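Local atomic coordinates of 11S globulin seed storage protein (Amaranthus hypochondriacus, PDB entry 3QAC), a protein that probably serves as a seed storage protein, a nutrient reservoir built from two cupin domains and assembled with other subunits of its kind. Residues Pro71-Ile76 against Leu321-Ala326; Asn311-Pro316 against Ser403-Phe408; Arg332-Ala337 against Leu449-Gly454. One frame throughout, in Å; residues are numbered along the deposited sequence.

Interaction 1 is the core contact of the three: fully buried and apolar, with no hydrogen bond between its segments, it presses a strand of the N-terminal cupin half against the C-terminal half. Interactions 2 and 3 both lie in the C-terminal half and reach the second subunit. Interaction 2 is a surface meeting of two loops and relies on polar side chains and a water; interaction 3, partly buried, is a short antiparallel strand pair with backbone bonds, ending in two arginines on the solvent side. Interactions 1 and 2 meet at Ser324, whose hydroxyl reaches the 403-408 loop. Interactions 2 and 3 touch more lightly, through Phe408 and Met336.

Interaction 1: Pro71-Ile76 against Leu321-Ala326; sequences PELIYI and LRLSAA
Leu73 drops its side chain from strand 72-78 onto the start of strand 324-330, and only its far end makes close contact. CB sets the course toward the other segment; CG still stays about 4.6 Å from Ser324 O, and its methyl CD2 completes the approach. That methyl sits 3.9 Å from Leu323 CB and 4.0 Å from Ala325 CB, caught between two residues whose side chains leave the chain on the same side. Between them the backbone comes up as well: Leu73 CD2 is only 3.1 Å from Ser324 O, a tight fit that goes with an unstaggered first torsion (chi1 -136°). A second apolar patch lies two residues earlier on both segments, where Pro71 CB rests against Leu321 CD1 at 3.6 Å. The same methyl of Leu321 also skims the carbonyl oxygen of Glu72. No hydrogen bond joins the segments; each strand spends its backbone on its own sheet, Leu73 pairing with Leu163. Phe400 adds to the packing around Leu73, and Asn168 touches Pro71. Such side-chain packing between two separate antiparallel sheets, one from each cupin half, is part of what holds the paired domains of a bicupin 11S globulin together.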
# COMPACT_ATOMS: atom_id res chain seq x y z
N PRO A 71 9.85 -4.55 8.81
CA PRO A 71 9.85 -6.00 9.03
C PRO A 71 11.16 -6.56 8.51
O PRO A 71 11.76 -5.96 7.61
CB PRO A 71 8.71 -6.51 8.14
CG PRO A 71 8.07 -5.32 7.53
CD PRO A 71 9.03 -4.18 7.65
N GLU A 72 11.60 -7.69 9.04
CA GLU A 72 12.85 -8.28 8.61
C GLU A 72 12.64 -9.73 8.31
O GLU A 72 11.83 -10.39 8.94
CB GLU A 72 13.89 -8.20 9.71
CG GLU A 72 14.14 -6.83 10.26
CD GLU A 72 15.23 -6.87 11.27
OE1 GLU A 72 15.17 -7.75 12.16
OE2 GLU A 72 16.17 -6.06 11.17
N LEU A 73 13.40 -10.20 7.34
CA LEU A 73 13.47 -11.58 6.98
C LEU A 73 14.89 -11.97 7.30
O LEU A 73 15.84 -11.37 6.78
CB LEU A 73 13.23 -11.72 5.48
CG LEU A 73 12.30 -12.85 5.07
CD1 LEU A 73 11.02 -12.78 5.90
CD2 LEU A 73 11.98 -12.72 3.59
N ILE A 74 15.04 -12.96 8.16
CA ILE A 74 16.34 -13.37 8.65
C ILE A 74 16.68 -14.79 8.22
O ILE A 74 15.89 -15.72 8.40
CB ILE A 74 16.37 -13.29 10.17
CG1 ILE A 74 15.92 -11.90 10.62
CG2 ILE A 74 17.75 -13.62 10.68
CD1 ILE A 74 15.47 -11.79 12.05
N TYR A 75 17.85 -14.97 7.63
CA TYR A 75 18.34 -16.30 7.36
C TYR A 75 19.55 -16.56 8.24
O TYR A 75 20.48 -15.75 8.30
CB TYR A 75 18.70 -16.47 5.89
CG TYR A 75 19.34 -17.80 5.57
CD1 TYR A 75 18.57 -18.95 5.51
CD2 TYR A 75 20.69 -17.90 5.29
CE1 TYR A 75 19.13 -20.17 5.22
CE2 TYR A 75 21.26 -19.12 4.99
CZ TYR A 75 20.48 -20.24 4.95
OH TYR A 75 21.05 -21.46 4.65
N ILE A 76 19.50 -17.68 8.96
CA ILE A 76 20.60 -18.10 9.81
C ILE A 76 21.55 -18.85 8.91
O ILE A 76 21.30 -20.00 8.53
CB ILE A 76 20.11 -19.01 10.94
CG1 ILE A 76 19.11 -18.26 11.83
CG2 ILE A 76 21.26 -19.53 11.75
CD1 ILE A 76 19.56 -16.86 12.24
N LEU A 321 3.77 -9.72 6.75
CA LEU A 321 4.95 -9.02 6.27
C LEU A 321 4.92 -8.78 4.77
O LEU A 321 5.56 -7.86 4.29
CB LEU A 321 6.21 -9.78 6.63
CG LEU A 321 6.39 -10.19 8.09
CD1 LEU A 321 7.86 -10.03 8.41
CD2 LEU A 321 5.53 -9.34 9.01
N ARG A 322 4.18 -9.60 4.03
CA ARG A 322 4.20 -9.53 2.58
C ARG A 322 5.63 -9.68 2.05
O ARG A 322 6.08 -8.96 1.14
CB ARG A 322 3.57 -8.21 2.09
CG ARG A 322 2.10 -8.03 2.51
CD ARG A 322 1.61 -6.63 2.16
NE ARG A 322 0.32 -6.30 2.78
CZ ARG A 322 -0.25 -5.10 2.74
NH1 ARG A 322 0.34 -4.09 2.10
NH2 ARG A 322 -1.42 -4.90 3.34
N LEU A 323 6.37 -10.60 2.65
CA LEU A 323 7.64 -10.98 2.09
C LEU A 323 7.61 -12.48 1.90
O LEU A 323 6.77 -13.19 2.50
CB LEU A 323 8.78 -10.60 3.02
CG LEU A 323 8.81 -9.09 3.29
CD1 LEU A 323 9.66 -8.76 4.47
CD2 LEU A 323 9.30 -8.33 2.06
N SER A 324 8.51 -12.96 1.05
CA SER A 324 8.75 -14.37 0.93
C SER A 324 10.24 -14.59 0.76
O SER A 324 11.02 -13.64 0.77
CB SER A 324 7.94 -14.98 -0.21
OG SER A 324 7.79 -14.07 -1.27
N ALA A 325 10.63 -15.85 0.64
CA ALA A 325 12.03 -16.20 0.61
C ALA A 325 12.16 -17.52 -0.12
O ALA A 325 11.18 -18.25 -0.28
CB ALA A 325 12.59 -16.32 2.01
N ALA A 326 13.36 -17.81 -0.60
CA ALA A 326 13.68 -19.13 -1.10
C ALA A 326 15.14 -19.44 -0.84
O ALA A 326 15.98 -18.53 -0.75
CB ALA A 326 13.37 -19.25 -2.56

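Interaction 2: Asn311-Pro316 against Ser403-Phe408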
# COMPACT_ATOMS: atom_id res chain seq x y z
N ASN A 311 6.89 -19.01 2.04
CA ASN A 311 5.84 -18.04 1.79
C ASN A 311 4.75 -18.15 2.85
O ASN A 311 5.00 -18.62 3.94
CB ASN A 311 5.28 -18.20 0.38
CG ASN A 311 4.67 -19.58 0.13
OD1 ASN A 311 4.33 -20.31 1.07
ND2 ASN A 311 4.54 -19.94 -1.14
N SER A 312 3.56 -17.68 2.52
CA SER A 312 2.49 -17.52 3.49
C SER A 312 1.85 -18.85 3.90
O SER A 312 1.10 -18.89 4.87
CB SER A 312 1.40 -16.62 2.92
OG SER A 312 1.90 -15.31 2.69
N PHE A 313 2.14 -19.92 3.17
CA PHE A 313 1.55 -21.23 3.45
C PHE A 313 2.36 -22.02 4.48
O PHE A 313 1.79 -22.60 5.40
CB PHE A 313 1.35 -22.03 2.16
CG PHE A 313 0.68 -21.22 1.09
CD1 PHE A 313 -0.67 -20.90 1.19
CD2 PHE A 313 1.41 -20.74 0.02
CE1 PHE A 313 -1.28 -20.13 0.22
CE2 PHE A 313 0.80 -19.97 -0.97
CZ PHE A 313 -0.55 -19.66 -0.86
N ASN A 314 3.67 -22.03 4.36
CA ASN A 314 4.45 -22.68 5.40
C ASN A 314 4.88 -21.70 6.49
O ASN A 314 5.27 -22.12 7.58
CB ASN A 314 5.64 -23.45 4.82
CG ASN A 314 6.44 -22.62 3.84
OD1 ASN A 314 7.00 -23.15 2.88
ND2 ASN A 314 6.48 -21.33 4.06
N LEU A 315 4.81 -20.40 6.21
CA LEU A 315 5.09 -19.39 7.22
C LEU A 315 3.99 -18.33 7.16
O LEU A 315 4.12 -17.31 6.47
CB LEU A 315 6.47 -18.77 7.02
CG LEU A 315 7.06 -18.02 8.22
CD1 LEU A 315 6.67 -18.67 9.52
CD2 LEU A 315 8.57 -17.94 8.13
N PRO A 316 2.89 -18.58 7.89
CA PRO A 316 1.66 -17.77 7.75
C PRO A 316 1.86 -16.30 8.11
O PRO A 316 1.20 -15.45 7.52
CB PRO A 316 0.68 -18.45 8.72
CG PRO A 316 1.19 -19.88 8.84
CD PRO A 316 2.70 -19.73 8.80
N SER A 403 7.90 -9.44 -1.75
CA SER A 403 6.44 -9.52 -1.67
C SER A 403 5.96 -10.85 -1.17
O SER A 403 6.74 -11.77 -0.99
CB SER A 403 5.78 -9.24 -3.02
OG SER A 403 5.80 -10.39 -3.83
N GLU A 404 4.65 -10.91 -0.94
CA GLU A 404 4.02 -12.11 -0.44
C GLU A 404 4.04 -13.17 -1.54
O GLU A 404 3.81 -12.86 -2.70
CB GLU A 404 2.59 -11.78 -0.01
CG GLU A 404 1.74 -13.01 0.26
CD GLU A 404 0.54 -12.70 1.12
OE1 GLU A 404 0.03 -11.55 1.04
OE2 GLU A 404 0.11 -13.61 1.87
N ASN A 405 4.34 -14.41 -1.18
CA ASN A 405 4.29 -15.50 -2.15
C ASN A 405 4.78 -15.03 -3.50
O ASN A 405 4.04 -15.11 -4.49
CB ASN A 405 2.85 -15.99 -2.33
CG ASN A 405 2.08 -16.06 -1.04
OD1 ASN A 405 1.00 -15.50 -0.93
ND2 ASN A 405 2.63 -16.76 -0.05
N ALA A 406 6.00 -14.50 -3.53
CA ALA A 406 6.63 -14.17 -4.79
C ALA A 406 6.60 -15.43 -5.65
O ALA A 406 6.82 -16.53 -5.17
CB ALA A 406 8.07 -13.70 -4.57
N MET A 407 6.31 -15.24 -6.92
CA MET A 407 6.18 -16.34 -7.84
C MET A 407 7.16 -16.03 -8.94
O MET A 407 7.29 -14.88 -9.33
CB MET A 407 4.79 -16.30 -8.46
CG MET A 407 4.29 -17.63 -8.93
SD MET A 407 3.02 -18.18 -7.77
CE MET A 407 3.88 -19.51 -6.92
N PHE A 408 7.83 -17.04 -9.47
CA PHE A 408 8.66 -16.79 -10.62
C PHE A 408 8.20 -17.64 -11.78
O PHE A 408 7.37 -18.52 -11.60
CB PHE A 408 10.13 -17.03 -10.31
CG PHE A 408 10.48 -18.47 -10.10
CD1 PHE A 408 10.69 -19.32 -11.18
CD2 PHE A 408 10.64 -18.97 -8.83
CE1 PHE A 408 11.03 -20.64 -10.98
CE2 PHE A 408 10.98 -20.31 -8.63
CZ PHE A 408 11.18 -21.14 -9.70
O HOH W 1 4.71 -18.35 -3.92
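Asn405 lays its amide beside the ring of Phe313, the two planes only 17° apart, while the same group stands almost square to the amide of Asn311. It fills the corner over the Asn311-Ser312 step, carried there by a backbone with positive phi. Next to it Ser312 hydrogen-bonds across the loops: its OG donates to Glu404 OE2 at 2.6 Å. The serine comes to the anti side of the carboxylate and a little out of its plane. Glu404 gets there with CG anti to the backbone N (chi1 168°) and an extended chain beyond, and Arg319 packs against both residues. These are loops at one end of the C-terminal cupin barrel, one following strand 305-310 and the other following strand 394-401. The first is braced from within by an Asx turn: Asn311 OD1 accepts from Phe313 N at 3.1 Å, the donor well above the carbonyl plane. Leu315 N then bonds to Asn311 O at 2.9 Å, closing a helix-like turn. Asn311 also works outward, its ND2 donating to a water at 3.2 Å, which in turn donates to Ala406 O at 3.1 Å and bridges the loops. On either side of Glu404 and Asn405 in the sequence, Ser403 packs on Gln172 and Met407 on Pro88, both of the second subunit.

Interaction 3: Arg332-Ala337 against Leu449-Gly454; sequences RNAMMA and LFRSSG
Met335 and Phe450 form an antiparallel hydrogen-bonded pair: Met335 N donates to Phe450 O at 2.9 Å, and Phe450 N returns the bond to Met335 O at 2.8 Å, nearly straight at 173°. This is the tight end. Ala337 CB presses to 3.3 Å from Phe450 CE1, and Met335 CG lies near the same ring. On the other face of the sheet Met336 CB meets Leu449 CD2 at 3.8 Å. Ser452 OG is buried here without a polar partner, with the methyl end of Met335 beside it. From Ala334 back toward Arg332 there is no strand pairing, and the contact opens toward solvent, where Asn333 merely lies alongside Gly454 and two arginines take over. Arg451 bends at chi2 (26°), which brings its guanidinium back over the chain: Arg332 O sits above one face, 3.0 Å from Arg451 CZ. In its own plane Arg451 NE donates to Ser452 O at 3.3 Å, and NH1 bonds to Glu303 O. The guanidinium of Arg332 stands nearly perpendicular, with Arg332 NH1 3.8 Å from Arg451 NH2, a close pair of like charges. Putting an alanine in place of Arg451 would probably leave the carbonyls of Ser452 and Glu303 without this donor and uncover that of Arg332. Strand 335-341 runs between strand 385-391 and the short strand 449-450; helix 217-224 of the second subunit packs on Met335, Phe450 and Ser452 through its Ser223 and Glu222.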
# COMPACT_ATOMS: atom_id res chain seq x y z
N ARG A 332 27.20 -29.23 -8.66
CA ARG A 332 28.24 -28.92 -9.64
C ARG A 332 27.68 -28.78 -11.07
O ARG A 332 26.99 -29.66 -11.57
CB ARG A 332 29.43 -29.91 -9.57
CG ARG A 332 29.19 -31.31 -10.16
CD ARG A 332 30.16 -31.62 -11.33
NE ARG A 332 31.38 -32.34 -10.94
CZ ARG A 332 31.81 -33.47 -11.50
NH1 ARG A 332 31.12 -34.04 -12.48
NH2 ARG A 332 32.94 -34.05 -11.08
N ASN A 333 27.99 -27.64 -11.68
CA ASN A 333 27.64 -27.33 -13.08
C ASN A 333 26.15 -27.29 -13.40
O ASN A 333 25.76 -27.18 -14.55
CB ASN A 333 28.39 -28.24 -14.05
CG ASN A 333 29.89 -28.21 -13.84
OD1 ASN A 333 30.46 -27.18 -13.46
ND2 ASN A 333 30.55 -29.34 -14.07
N ALA A 334 25.32 -27.38 -12.37
CA ALA A 334 23.89 -27.32 -12.57
C ALA A 334 23.48 -25.87 -12.75
O ALA A 334 24.21 -24.95 -12.37
CB ALA A 334 23.15 -27.93 -11.41
N MET A 335 22.32 -25.67 -13.36
CA MET A 335 21.81 -24.33 -13.57
C MET A 335 20.33 -24.23 -13.24
O MET A 335 19.59 -25.21 -13.26
CB MET A 335 22.07 -23.86 -15.01
CG MET A 335 20.89 -24.05 -15.94
SD MET A 335 21.13 -23.27 -17.55
CE MET A 335 22.81 -23.80 -17.91
N MET A 336 19.93 -23.01 -12.89
CA MET A 336 18.52 -22.68 -12.80
C MET A 336 18.19 -21.98 -14.11
O MET A 336 18.81 -20.98 -14.45
CB MET A 336 18.27 -21.76 -11.61
CG MET A 336 16.81 -21.42 -11.42
SD MET A 336 16.51 -20.74 -9.79
CE MET A 336 14.73 -20.62 -9.79
N ALA A 337 17.24 -22.53 -14.86
CA ALA A 337 16.89 -21.97 -16.15
C ALA A 337 16.62 -20.48 -16.07
O ALA A 337 16.20 -19.97 -15.03
CB ALA A 337 15.69 -22.68 -16.73
N LEU A 449 15.33 -26.47 -12.42
CA LEU A 449 16.72 -26.80 -12.15
C LEU A 449 17.19 -27.89 -13.11
O LEU A 449 16.53 -28.91 -13.26
CB LEU A 449 16.89 -27.28 -10.72
CG LEU A 449 16.52 -26.23 -9.68
CD1 LEU A 449 16.74 -26.78 -8.29
CD2 LEU A 449 17.36 -24.99 -9.89
N PHE A 450 18.33 -27.64 -13.76
CA PHE A 450 18.86 -28.54 -14.79
C PHE A 450 20.26 -28.97 -14.44
O PHE A 450 21.02 -28.22 -13.85
CB PHE A 450 18.97 -27.82 -16.13
CG PHE A 450 17.70 -27.19 -16.59
CD1 PHE A 450 17.73 -26.18 -17.54
CD2 PHE A 450 16.47 -27.60 -16.08
CE1 PHE A 450 16.56 -25.60 -17.99
CE2 PHE A 450 15.30 -27.01 -16.51
CZ PHE A 450 15.34 -26.02 -17.46
N ARG A 451 20.61 -30.19 -14.84
CA ARG A 451 21.99 -30.60 -14.79
C ARG A 451 22.65 -30.11 -16.07
O ARG A 451 22.15 -30.35 -17.17
CB ARG A 451 22.11 -32.11 -14.65
CG ARG A 451 23.52 -32.54 -14.31
CD ARG A 451 24.24 -31.40 -13.59
NE ARG A 451 25.68 -31.61 -13.60
CZ ARG A 451 26.34 -32.37 -12.73
NH1 ARG A 451 25.67 -33.01 -11.77
NH2 ARG A 451 27.65 -32.51 -12.82
N SER A 452 23.77 -29.41 -15.91
CA SER A 452 24.46 -28.78 -17.04
C SER A 452 25.95 -29.13 -17.08
O SER A 452 26.49 -29.72 -16.14
CB SER A 452 24.27 -27.26 -17.03
OG SER A 452 22.92 -26.91 -17.31
N SER A 453 26.60 -28.77 -18.19
CA SER A 453 28.03 -29.02 -18.35
C SER A 453 28.83 -27.71 -18.23
O SER A 453 28.47 -26.69 -18.83
CB SER A 453 28.32 -29.73 -19.68
OG SER A 453 27.88 -31.08 -19.64
N GLY A 454 29.92 -27.75 -17.46
CA GLY A 454 30.70 -26.55 -17.19
C GLY A 454 32.10 -26.61 -17.76
O GLY A 454 32.71 -25.58 -18.04